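PDB 4UAP: glycosyl hydrolase, family 31/fibronectin type III domain protein from Clostridium perfringens, which probably hydrolyses glycosides as a family 31 enzyme; the module described here, a beta-sandwich, binds N-acetylgalactosamine and a calcium ion. Local coordinates for residues V90-Y95 against F101-K106; I6-D11 against M19-L24; D26-T29 against S34-M37; E68-Y73 against D124-T129. All blocks are in the same frame, centred on the assembly; numbering follows the deposited sequence.

Contact 1: residues V90-Y95 against F101-K106; sequences VKAVGY and FDLGEK
V90 and K106 lie side by side and point the same way from a pair of antiparallel strands, V90 CG1 3.9 Å from K106 CB. Their backbones pair both ways, V90 N to K106 O and K106 N to V90 O, the latter 2.8 Å. One residue on, K91 and E105 rise from the other face as a non-hydrogen-bonded pair; they meet only near the backbone, with K91 CB 4.2 Å from E105 CB, before the lysine leads away. The E105 chain starts anti to its own amide nitrogen (chi1 163°), which lays CG against V90 O at 3.3 Å. At the centre L103 leans across A92, CB to CB 4.1 Å, and its CD1 reaches on over the G94 amide. F101 presents its ring edge near the G94 carbonyl oxygen, CD2 to O 3.7 Å. On the face of V93, the D102 carboxylate reaches forward along its own strand: OD1 accepts from G104 N at 2.8 Å, from above the carboxylate plane, making an Asx turn. A water donates both to this OD1 and to A92 O, tying the turn to the partner strand. Y116 and F70 of the other sheet pack on A92 and L103, and Y116 OH also bonds to G104 O. L103 and G104 both face A92: L103 N gives a bond to A92 O (2.9 Å), while A92 N to G104 O is a longer, looser bond. This is a classic beta bulge in the hairpin of strands 87-96 and 99-106.

Contact 2: residues I6-D11 against M19-L24; sequences ITVSGD and MGLDKL. With CA (calcium ion), chain D.
The peptide plane joining S9 and G10 carries the CD1 methyl of L21 on one face: CD1 stands almost straight above the amide nitrogen, 3.3 Å from G10 N and 3.5 Å from S9 C. It is a close methyl-on-peptide contact, and G10 has no side chain to intrude on it. S9 pairs by backbone hydrogen bonding with T58 of strand 55-61. The neighbouring V8 divides its two methyls between two leucines. CG1 sits over L21, 3.9 Å from CB and 3.7 Å from the carbonyl oxygen of L21, and the two side chains cross obliquely. CG2, anti to the V8 nitrogen, is carried toward L24 and meets CD1 at 4.1 Å, here at about a right angle. L21 and L24 present their side chains to V8 together because the chain at 21-24 is wound into a 3-10 turn, with L24 N bonded to L21 O (3.0 Å) and K23 N to G20 O. The same turn directs K23 O to the calcium, 2.3 Å away, on a different side from V8. The contact thus packs the turn against strand 6-9, an edge strand of the five-stranded sheet that also holds strand 55-61. F59 of strand 55-61 and I25 flank V8, L15 and M37 touch L21, and L24 lies among M57, M37 and I142, between strands of the two sheets.

Contact 3: residues D26-T29 against S34-M37; sequences DGTT and SSRM. With CA (calcium ion), chain D.
T28 and S35 meet around a calcium ion that both bind. T28 supplies two oxygens, the carbonyl O and the hydroxyl OG1, each 2.5 Å from the metal; S35 gives its carbonyl O at 2.4 Å, and D26 gives OD1 at 2.5 Å. The aspartate is a one-oxygen ligand, since its OD2 lies 3.9 Å from the calcium. K23 O, N143 O and E144 OE2 complete a shell of seven oxygens. Within the shell, the ligand hydroxyl T28 OG1 also donates to the non-ligand oxygen OD2 of D26 over 2.5 Å, on the syn side and 26° out of the carboxylate plane, so the carboxylate is held at both oxygens. With chi1 at 50°, OG1 lies between the T28 nitrogen and carbonyl carbon, a placement that allows one residue to chelate. Beside the metal, T28 CB packs on S35 CB at 3.6 Å, while the S35 hydroxyl finds its main polar partner in S30. R36, next in the chain, turns away to salt bridges with D33 and D38 and touches the bound sugar. All-oxygen coordination with two carboxylates suits a hard divalent cation; the calcium probably polarises the T28 hydroxyl and strengthens its bond to D26.

Contact 4: residues E68-Y73 against D124-T129; sequences ENFTIY and DKIVIT
The F70 ring lies over the hollow between the side chains of I126 and I128, which point at it from the facing strand. The CD2/CE2 flank of its rim nears I126, with CE2 3.9 Å from CG2 and CD2 4.0 Å from CD1. The CD1/CE1 flank nears I128, whose CD1 approaches CE1 to 3.5 Å; I126 CG2 and I128 CD1 lie on the same side of the ring plane, and both come at it obliquely. F70 has its ring carbon CG in the crowded position between backbone nitrogen and carbonyl carbon (chi1 62°), and this swing sends the ring out across the space between the strands. I128 is in turn a bump between two residues: CG1 and CD1 press on F70, while CG2 rests 4.0 Å from I72 CD1, the I72 and I128 chains sliding past each other in opposite directions. No hydrogen bond crosses; four buried apolar side chains make the whole contact. The axes of the two strand segments approach to 11.1 Å at a crossing angle of -30°, a facing-sheet packing and not a strand pairing. Around it, F70 stacks on Y116 of strand 113-118 and touches A92; I72 packs on M87 and on I142 of strand 141-149; I128 lies between V90 of strand 87-96 and F59 of strand 55-61, in the core of the sandwich.

Contact 4 shares the sheet of its strand 125-133 with contact 1, their centres 8 Å apart: V127 N hydrogen-bonds to V93 O, 2.8 Å, and V90 CG2 packs on I128 CG2 at 3.5 Å, so the hairpin continues into the sandwich core. Contact 2 reaches that sheet at its opposite edge, 18 Å from contact 1 between centres. Contacts 2 and 3 meet at the calcium and also through K23 NZ, 3.0 Å from S34 O. Contact 3 touches contact 4 where T29 CB meets Y73 CD2. The S35 side chain is about 12 Å from the bound GalNAc, and R36 takes the same loop to the sugar pocket, joined there by W41, I42, R75 and A85.

Contact 1: residues V90-Y95 against F101-K106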
loop_
_atom_site.group_PDB
_atom_site.type_symbol
_atom_site.label_atom_id
_atom_site.label_comp_id
_atom_site.label_asym_id
_atom_site.label_seq_id
_atom_site.Cartn_x
_atom_site.Cartn_y
_atom_site.Cartn_z
ATOM N N VAL A 90 0.082 -9.023 -2.981
ATOM C CA VAL A 90 0.563 -7.749 -3.484
ATOM C C VAL A 90 1.649 -7.999 -4.501
ATOM O O VAL A 90 2.345 -9.014 -4.445
ATOM C CB VAL A 90 1.107 -6.862 -2.332
ATOM C CG1 VAL A 90 2.360 -7.482 -1.706
ATOM C CG2 VAL A 90 1.359 -5.417 -2.795
ATOM N N LYS A 91 1.786 -7.080 -5.443
ATOM C CA LYS A 91 2.943 -7.096 -6.316
ATOM C C LYS A 91 3.505 -5.691 -6.387
ATOM O O LYS A 91 2.844 -4.722 -5.999
ATOM C CB LYS A 91 2.582 -7.609 -7.718
ATOM C CG LYS A 91 1.591 -6.734 -8.475
ATOM C CD LYS A 91 1.479 -7.160 -9.943
ATOM C CE LYS A 91 0.578 -6.197 -10.706
ATOM N NZ LYS A 91 0.327 -6.622 -12.111
ATOM N N ALA A 92 4.724 -5.568 -6.889
ATOM C CA ALA A 92 5.308 -4.249 -7.036
ATOM C C ALA A 92 6.280 -4.210 -8.206
ATOM O O ALA A 92 6.868 -5.228 -8.588
ATOM C CB ALA A 92 6.001 -3.826 -5.749
ATOM N N VAL A 93 6.427 -3.017 -8.766
ATOM C CA VAL A 93 7.307 -2.759 -9.896
ATOM C C VAL A 93 8.027 -1.450 -9.627
ATOM O O VAL A 93 7.422 -0.508 -9.106
ATOM C CB VAL A 93 6.527 -2.660 -11.219
ATOM C CG1 VAL A 93 7.468 -2.340 -12.372
ATOM C CG2 VAL A 93 5.768 -3.955 -11.488
ATOM N N GLY A 94 9.314 -1.394 -9.956
ATOM C CA GLY A 94 10.075 -0.174 -9.779
ATOM C C GLY A 94 10.512 0.342 -11.137
ATOM O O GLY A 94 10.638 -0.433 -12.088
ATOM N N TYR A 95 10.733 1.649 -11.226
ATOM C CA TYR A 95 11.192 2.272 -12.465
ATOM C C TYR A 95 12.393 3.170 -12.207
ATOM O O TYR A 95 12.499 3.825 -11.170
ATOM C CB TYR A 95 10.074 3.090 -13.124
ATOM C CG TYR A 95 8.871 2.270 -13.533
ATOM C CD1 TYR A 95 7.845 2.011 -12.635
ATOM C CD2 TYR A 95 8.768 1.748 -14.810
ATOM C CE1 TYR A 95 6.745 1.253 -13.007
ATOM C CE2 TYR A 95 7.682 0.996 -15.192
ATOM C CZ TYR A 95 6.668 0.756 -14.291
ATOM O OH TYR A 95 5.584 0.002 -14.677
ATOM N N PHE A 101 11.543 -2.573 -13.446
ATOM C CA PHE A 101 12.089 -3.670 -12.651
ATOM C C PHE A 101 10.998 -4.389 -11.871
ATOM O O PHE A 101 10.381 -3.810 -10.982
ATOM C CB PHE A 101 13.164 -3.156 -11.683
ATOM C CG PHE A 101 14.298 -2.470 -12.374
ATOM C CD1 PHE A 101 15.411 -3.189 -12.780
ATOM C CD2 PHE A 101 14.240 -1.116 -12.646
ATOM C CE1 PHE A 101 16.446 -2.562 -13.442
ATOM C CE2 PHE A 101 15.276 -0.484 -13.310
ATOM C CZ PHE A 101 16.379 -1.208 -13.705
ATOM N N ASP A 102 10.780 -5.656 -12.203
ATOM C CA ASP A 102 9.804 -6.481 -11.506
ATOM C C ASP A 102 10.296 -6.761 -10.086
ATOM O O ASP A 102 11.332 -7.392 -9.901
ATOM C CB ASP A 102 9.575 -7.784 -12.276
ATOM C CG ASP A 102 8.433 -8.615 -11.710
ATOM O OD1 ASP A 102 7.930 -8.294 -10.611
ATOM O OD2 ASP A 102 8.045 -9.607 -12.368
ATOM N N LEU A 103 9.571 -6.284 -9.079
ATOM C CA LEU A 103 9.995 -6.520 -7.700
ATOM C C LEU A 103 9.300 -7.741 -7.102
ATOM O O LEU A 103 9.560 -8.121 -5.964
ATOM C CB LEU A 103 9.726 -5.291 -6.832
ATOM C CG LEU A 103 10.348 -4.003 -7.368
ATOM C CD1 LEU A 103 9.999 -2.835 -6.455
ATOM C CD2 LEU A 103 11.861 -4.164 -7.484
ATOM N N GLY A 104 8.402 -8.341 -7.869
ATOM C CA GLY A 104 7.806 -9.593 -7.461
ATOM C C GLY A 104 6.538 -9.467 -6.640
ATOM O O GLY A 104 6.082 -8.374 -6.289
ATOM N N GLU A 105 5.983 -10.624 -6.314
ATOM C CA GLU A 105 4.689 -10.707 -5.671
ATOM C C GLU A 105 4.854 -11.341 -4.308
ATOM O O GLU A 105 5.695 -12.219 -4.124
ATOM C CB GLU A 105 3.726 -11.512 -6.550
ATOM C CG GLU A 105 2.484 -12.035 -5.846
ATOM C CD GLU A 105 1.746 -13.080 -6.687
ATOM O OE1 GLU A 105 1.417 -12.786 -7.862
ATOM O OE2 GLU A 105 1.509 -14.201 -6.176
ATOM N N LYS A 106 4.079 -10.874 -3.341
ATOM C CA LYS A 106 4.056 -11.521 -2.039
ATOM C C LYS A 106 2.631 -11.956 -1.766
ATOM O O LYS A 106 1.702 -11.159 -1.908
ATOM C CB LYS A 106 4.587 -10.585 -0.956
ATOM C CG LYS A 106 6.106 -10.387 -1.055
ATOM C CD LYS A 106 6.640 -9.430 -0.004
ATOM C CE LYS A 106 8.030 -8.920 -0.393
ATOM N NZ LYS A 106 9.004 -10.024 -0.613
HETATM O O HOH W 1 5.416 -7.425 -10.240
#

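Contact 2: residues I6-D11 against M19-L24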
loop_
_atom_site.group_PDB
_atom_site.type_symbol
_atom_site.label_atom_id
_atom_site.label_comp_id
_atom_site.label_asym_id
_atom_site.label_seq_id
_atom_site.Cartn_x
_atom_site.Cartn_y
_atom_site.Cartn_z
ATOM N N ILE A 6 7.899 11.974 -0.567
ATOM C CA ILE A 6 7.228 10.997 -1.408
ATOM C C ILE A 6 5.894 11.533 -1.900
ATOM O O ILE A 6 5.117 12.075 -1.121
ATOM C CB ILE A 6 6.994 9.684 -0.649
ATOM C CG1 ILE A 6 8.336 9.100 -0.198
ATOM C CG2 ILE A 6 6.230 8.689 -1.519
ATOM C CD1 ILE A 6 8.201 8.003 0.830
ATOM N N THR A 7 5.640 11.388 -3.194
ATOM C CA THR A 7 4.349 11.733 -3.770
ATOM C C THR A 7 3.591 10.445 -4.080
ATOM O O THR A 7 4.151 9.519 -4.656
ATOM C CB THR A 7 4.514 12.582 -5.040
ATOM O OG1 THR A 7 5.172 13.806 -4.694
ATOM C CG2 THR A 7 3.169 12.907 -5.651
ATOM N N VAL A 8 2.333 10.367 -3.663
ATOM C CA VAL A 8 1.546 9.173 -3.929
ATOM C C VAL A 8 0.347 9.521 -4.816
ATOM O O VAL A 8 -0.273 10.561 -4.662
ATOM C CB VAL A 8 1.071 8.495 -2.618
ATOM C CG1 VAL A 8 0.185 9.429 -1.811
ATOM C CG2 VAL A 8 0.351 7.180 -2.929
ATOM N N SER A 9 0.037 8.648 -5.761
ATOM C CA SER A 9 -1.059 8.893 -6.674
ATOM C C SER A 9 -1.747 7.588 -7.008
ATOM O O SER A 9 -1.228 6.507 -6.729
ATOM C CB SER A 9 -0.560 9.588 -7.946
ATOM O OG SER A 9 0.405 8.785 -8.608
ATOM N N GLY A 10 -2.939 7.695 -7.579
ATOM C CA GLY A 10 -3.741 6.530 -7.892
ATOM C C GLY A 10 -5.200 6.944 -7.892
ATOM O O GLY A 10 -5.506 8.131 -7.745
ATOM N N ASP A 11 -6.096 5.977 -8.054
ATOM C CA ASP A 11 -7.508 6.290 -8.269
ATOM C C ASP A 11 -8.271 6.463 -6.954
ATOM O O ASP A 11 -8.803 5.507 -6.366
ATOM C CB ASP A 11 -8.172 5.222 -9.129
ATOM C CG ASP A 11 -9.580 5.614 -9.566
ATOM O OD1 ASP A 11 -10.090 6.664 -9.112
ATOM O OD2 ASP A 11 -10.184 4.857 -10.348
ATOM N N MET A 19 -10.290 8.493 3.943
ATOM C CA MET A 19 -9.353 7.380 4.067
ATOM C C MET A 19 -8.625 7.188 2.739
ATOM O O MET A 19 -8.534 6.077 2.218
ATOM C CB MET A 19 -10.095 6.096 4.485
ATOM C CG MET A 19 -11.027 6.290 5.697
ATOM S SD MET A 19 -11.820 4.773 6.328
ATOM C CE MET A 19 -10.441 4.010 7.149
ATOM N N GLY A 20 -8.109 8.287 2.191
ATOM C CA GLY A 20 -7.507 8.267 0.868
ATOM C C GLY A 20 -6.010 7.991 0.850
ATOM O O GLY A 20 -5.432 7.568 1.848
ATOM N N LEU A 21 -5.393 8.244 -0.300
ATOM C CA LEU A 21 -3.981 7.935 -0.539
ATOM C C LEU A 21 -3.038 8.575 0.474
ATOM O O LEU A 21 -2.000 8.016 0.799
ATOM C CB LEU A 21 -3.588 8.381 -1.956
ATOM C CG LEU A 21 -4.289 7.633 -3.095
ATOM C CD1 LEU A 21 -3.989 8.274 -4.455
ATOM C CD2 LEU A 21 -3.880 6.183 -3.085
ATOM N N ASP A 22 -3.403 9.759 0.953
ATOM C CA ASP A 22 -2.587 10.498 1.904
ATOM C C ASP A 22 -2.347 9.712 3.188
ATOM O O ASP A 22 -1.315 9.882 3.844
ATOM C CB ASP A 22 -3.246 11.845 2.224
ATOM C CG ASP A 22 -4.646 11.684 2.799
ATOM O OD1 ASP A 22 -5.549 11.233 2.061
ATOM O OD2 ASP A 22 -4.848 12.006 3.990
ATOM N N LYS A 23 -3.286 8.833 3.532
ATOM C CA LYS A 23 -3.168 8.031 4.757
ATOM C C LYS A 23 -2.103 6.936 4.634
ATOM O O LYS A 23 -1.768 6.274 5.615
ATOM C CB LYS A 23 -4.527 7.416 5.123
ATOM C CG LYS A 23 -5.595 8.452 5.522
ATOM C CD LYS A 23 -5.159 9.228 6.769
ATOM C CE LYS A 23 -6.181 10.294 7.181
ATOM N NZ LYS A 23 -7.336 9.719 7.928
ATOM N N LEU A 24 -1.582 6.731 3.429
ATOM C CA LEU A 24 -0.486 5.779 3.244
ATOM C C LEU A 24 0.838 6.375 3.701
ATOM O O LEU A 24 1.777 5.646 4.015
ATOM C CB LEU A 24 -0.363 5.349 1.773
ATOM C CG LEU A 24 -1.513 4.549 1.160
ATOM C CD1 LEU A 24 -1.315 4.399 -0.368
ATOM C CD2 LEU A 24 -1.651 3.179 1.839
HETATM CA CA CA D . -1.315 5.929 7.820
#

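Contact 3: residues D26-T29 against S34-M37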
loop_
_atom_site.group_PDB
_atom_site.type_symbol
_atom_site.label_atom_id
_atom_site.label_comp_id
_atom_site.label_asym_id
_atom_site.label_seq_id
_atom_site.Cartn_x
_atom_site.Cartn_y
_atom_site.Cartn_z
ATOM N N ASP A 26 1.005 9.428 5.904
ATOM C CA ASP A 26 0.789 10.504 6.870
ATOM C C ASP A 26 1.541 10.263 8.179
ATOM O O ASP A 26 1.465 11.073 9.097
ATOM C CB ASP A 26 -0.697 10.677 7.161
ATOM C CG ASP A 26 -1.301 9.450 7.801
ATOM O OD1 ASP A 26 -1.045 8.339 7.296
ATOM O OD2 ASP A 26 -2.016 9.587 8.816
ATOM N N GLY A 27 2.264 9.151 8.263
ATOM C CA GLY A 27 3.071 8.859 9.435
ATOM C C GLY A 27 2.297 8.140 10.524
ATOM O O GLY A 27 2.676 8.188 11.692
ATOM N N THR A 28 1.207 7.476 10.153
ATOM C CA THR A 28 0.415 6.719 11.114
ATOM C C THR A 28 0.410 5.247 10.754
ATOM O O THR A 28 -0.211 4.850 9.772
ATOM C CB THR A 28 -1.051 7.215 11.185
ATOM O OG1 THR A 28 -1.595 7.303 9.860
ATOM C CG2 THR A 28 -1.122 8.589 11.851
ATOM N N THR A 29 1.070 4.429 11.566
ATOM C CA THR A 29 1.192 3.009 11.244
ATOM C C THR A 29 0.220 2.120 12.015
ATOM O O THR A 29 0.195 0.908 11.813
ATOM C CB THR A 29 2.619 2.505 11.522
ATOM O OG1 THR A 29 2.949 2.773 12.889
ATOM C CG2 THR A 29 3.625 3.196 10.605
ATOM N N SER A 34 -8.547 5.932 11.762
ATOM C CA SER A 34 -8.003 7.249 11.453
ATOM C C SER A 34 -6.608 7.202 10.803
ATOM O O SER A 34 -6.130 8.214 10.282
ATOM C CB SER A 34 -7.956 8.096 12.727
ATOM O OG SER A 34 -7.126 7.484 13.697
ATOM N N SER A 35 -5.963 6.036 10.828
ATOM C CA SER A 35 -4.625 5.872 10.232
ATOM C C SER A 35 -4.636 5.378 8.782
ATOM O O SER A 35 -3.664 5.572 8.046
ATOM C CB SER A 35 -3.786 4.882 11.056
ATOM O OG SER A 35 -3.665 5.277 12.414
ATOM N N ARG A 36 -5.722 4.729 8.376
ATOM C CA ARG A 36 -5.692 3.856 7.203
ATOM C C ARG A 36 -6.167 4.467 5.891
ATOM O O ARG A 36 -6.976 5.398 5.883
ATOM C CB ARG A 36 -6.550 2.607 7.462
ATOM C CG ARG A 36 -6.184 1.796 8.694
ATOM C CD ARG A 36 -6.831 0.415 8.614
ATOM N NE ARG A 36 -8.238 0.516 8.224
ATOM C CZ ARG A 36 -9.258 0.598 9.075
ATOM N NH1 ARG A 36 -9.053 0.573 10.394
ATOM N NH2 ARG A 36 -10.492 0.701 8.602
ATOM N N MET A 37 -5.655 3.910 4.792
ATOM C CA MET A 37 -6.280 3.991 3.475
ATOM C C MET A 37 -7.164 2.755 3.299
ATOM O O MET A 37 -6.687 1.625 3.448
ATOM C CB MET A 37 -5.225 4.048 2.357
ATOM C CG MET A 37 -5.800 4.207 0.927
ATOM S SD MET A 37 -4.844 3.412 -0.402
ATOM C CE MET A 37 -5.385 1.737 -0.126
HETATM CA CA CA D . -1.315 5.929 7.820
#

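Contact 4: residues E68-Y73 against D124-T129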
loop_
_atom_site.group_PDB
_atom_site.type_symbol
_atom_site.label_atom_id
_atom_site.label_comp_id
_atom_site.label_asym_id
_atom_site.label_seq_id
_atom_site.Cartn_x
_atom_site.Cartn_y
_atom_site.Cartn_z
ATOM N N GLU A 68 16.800 0.816 0.749
ATOM C CA GLU A 68 17.004 -0.453 1.443
ATOM C C GLU A 68 15.737 -1.314 1.348
ATOM O O GLU A 68 15.808 -2.514 1.089
ATOM C CB GLU A 68 17.383 -0.220 2.909
ATOM C CG GLU A 68 18.733 0.467 3.106
ATOM C CD GLU A 68 19.935 -0.466 2.886
ATOM O OE1 GLU A 68 19.763 -1.569 2.309
ATOM O OE2 GLU A 68 21.057 -0.089 3.300
ATOM N N ASN A 69 14.576 -0.695 1.541
ATOM C CA ASN A 69 13.307 -1.422 1.462
ATOM C C ASN A 69 12.117 -0.489 1.381
ATOM O O ASN A 69 12.255 0.713 1.596
ATOM C CB ASN A 69 13.129 -2.345 2.685
ATOM C CG ASN A 69 12.735 -1.579 3.957
ATOM O OD1 ASN A 69 11.626 -1.046 4.068
ATOM N ND2 ASN A 69 13.638 -1.539 4.923
ATOM N N PHE A 70 10.945 -1.037 1.085
ATOM C CA PHE A 70 9.739 -0.375 1.544
ATOM C C PHE A 70 8.942 -1.377 2.367
ATOM O O PHE A 70 9.074 -2.594 2.201
ATOM C CB PHE A 70 8.922 0.245 0.392
ATOM C CG PHE A 70 8.412 -0.730 -0.633
ATOM C CD1 PHE A 70 7.235 -1.433 -0.420
ATOM C CD2 PHE A 70 9.075 -0.886 -1.840
ATOM C CE1 PHE A 70 6.751 -2.300 -1.380
ATOM C CE2 PHE A 70 8.598 -1.765 -2.806
ATOM C CZ PHE A 70 7.435 -2.464 -2.578
ATOM N N THR A 71 8.162 -0.837 3.295
ATOM C CA THR A 71 7.455 -1.612 4.297
ATOM C C THR A 71 5.990 -1.224 4.306
ATOM O O THR A 71 5.654 -0.057 4.521
ATOM C CB THR A 71 8.045 -1.384 5.697
ATOM O OG1 THR A 71 9.409 -1.834 5.718
ATOM C CG2 THR A 71 7.240 -2.133 6.745
ATOM N N ILE A 72 5.134 -2.213 4.065
ATOM C CA ILE A 72 3.694 -2.036 4.065
ATOM C C ILE A 72 3.161 -2.473 5.429
ATOM O O ILE A 72 3.439 -3.587 5.875
ATOM C CB ILE A 72 3.024 -2.856 2.934
ATOM C CG1 ILE A 72 3.629 -2.471 1.568
ATOM C CG2 ILE A 72 1.504 -2.651 2.941
ATOM C CD1 ILE A 72 3.211 -3.382 0.414
ATOM N N TYR A 73 2.431 -1.582 6.094
ATOM C CA TYR A 73 1.838 -1.898 7.382
ATOM C C TYR A 73 0.388 -2.330 7.191
ATOM O O TYR A 73 -0.453 -1.564 6.708
ATOM C CB TYR A 73 1.932 -0.702 8.327
ATOM C CG TYR A 73 3.351 -0.388 8.761
ATOM C CD1 TYR A 73 4.204 0.360 7.945
ATOM C CD2 TYR A 73 3.840 -0.843 9.988
ATOM C CE1 TYR A 73 5.501 0.646 8.342
ATOM C CE2 TYR A 73 5.144 -0.570 10.387
ATOM C CZ TYR A 73 5.961 0.178 9.569
ATOM O OH TYR A 73 7.241 0.458 9.975
ATOM N N ASP A 124 13.141 5.932 -9.328
ATOM C CA ASP A 124 12.441 7.207 -9.196
ATOM C C ASP A 124 10.933 7.015 -9.014
ATOM O O ASP A 124 10.223 7.960 -8.674
ATOM C CB ASP A 124 12.709 8.104 -10.394
ATOM C CG ASP A 124 12.688 7.357 -11.696
ATOM O OD1 ASP A 124 11.817 6.481 -11.857
ATOM O OD2 ASP A 124 13.548 7.648 -12.566
ATOM N N LYS A 125 10.457 5.792 -9.239
ATOM C CA LYS A 125 9.033 5.469 -9.094
ATOM C C LYS A 125 8.844 4.021 -8.659
ATOM O O LYS A 125 9.550 3.129 -9.125
ATOM C CB LYS A 125 8.294 5.712 -10.411
ATOM C CG LYS A 125 6.849 5.304 -10.386
ATOM C CD LYS A 125 6.278 5.221 -11.792
ATOM C CE LYS A 125 5.865 6.569 -12.305
ATOM N NZ LYS A 125 5.274 6.422 -13.674
ATOM N N ILE A 126 7.891 3.790 -7.759
ATOM C CA ILE A 126 7.544 2.433 -7.365
ATOM C C ILE A 126 6.037 2.308 -7.418
ATOM O O ILE A 126 5.307 3.164 -6.908
ATOM C CB ILE A 126 8.089 2.092 -5.962
ATOM C CG1 ILE A 126 9.611 1.905 -6.040
ATOM C CG2 ILE A 126 7.428 0.830 -5.415
ATOM C CD1 ILE A 126 10.262 1.582 -4.728
ATOM N N VAL A 127 5.563 1.268 -8.084
ATOM C CA VAL A 127 4.132 1.063 -8.198
ATOM C C VAL A 127 3.783 -0.203 -7.462
ATOM O O VAL A 127 4.313 -1.268 -7.775
ATOM C CB VAL A 127 3.668 0.965 -9.655
ATOM C CG1 VAL A 127 2.149 0.767 -9.703
ATOM C CG2 VAL A 127 4.091 2.219 -10.440
ATOM N N ILE A 128 2.922 -0.067 -6.461
ATOM C CA ILE A 128 2.509 -1.190 -5.614
ATOM C C ILE A 128 1.060 -1.525 -5.897
ATOM O O ILE A 128 0.197 -0.660 -5.813
ATOM C CB ILE A 128 2.667 -0.865 -4.121
ATOM C CG1 ILE A 128 4.126 -0.498 -3.822
ATOM C CG2 ILE A 128 2.181 -2.055 -3.250
ATOM C CD1 ILE A 128 4.363 0.041 -2.441
ATOM N N THR A 129 0.785 -2.775 -6.239
ATOM C CA THR A 129 -0.577 -3.150 -6.564
ATOM C C THR A 129 -1.103 -4.191 -5.590
ATOM O O THR A 129 -0.574 -5.298 -5.510
ATOM C CB THR A 129 -0.687 -3.697 -8.000
ATOM O OG1 THR A 129 -0.087 -2.764 -8.906
ATOM C CG2 THR A 129 -2.146 -3.867 -8.376
#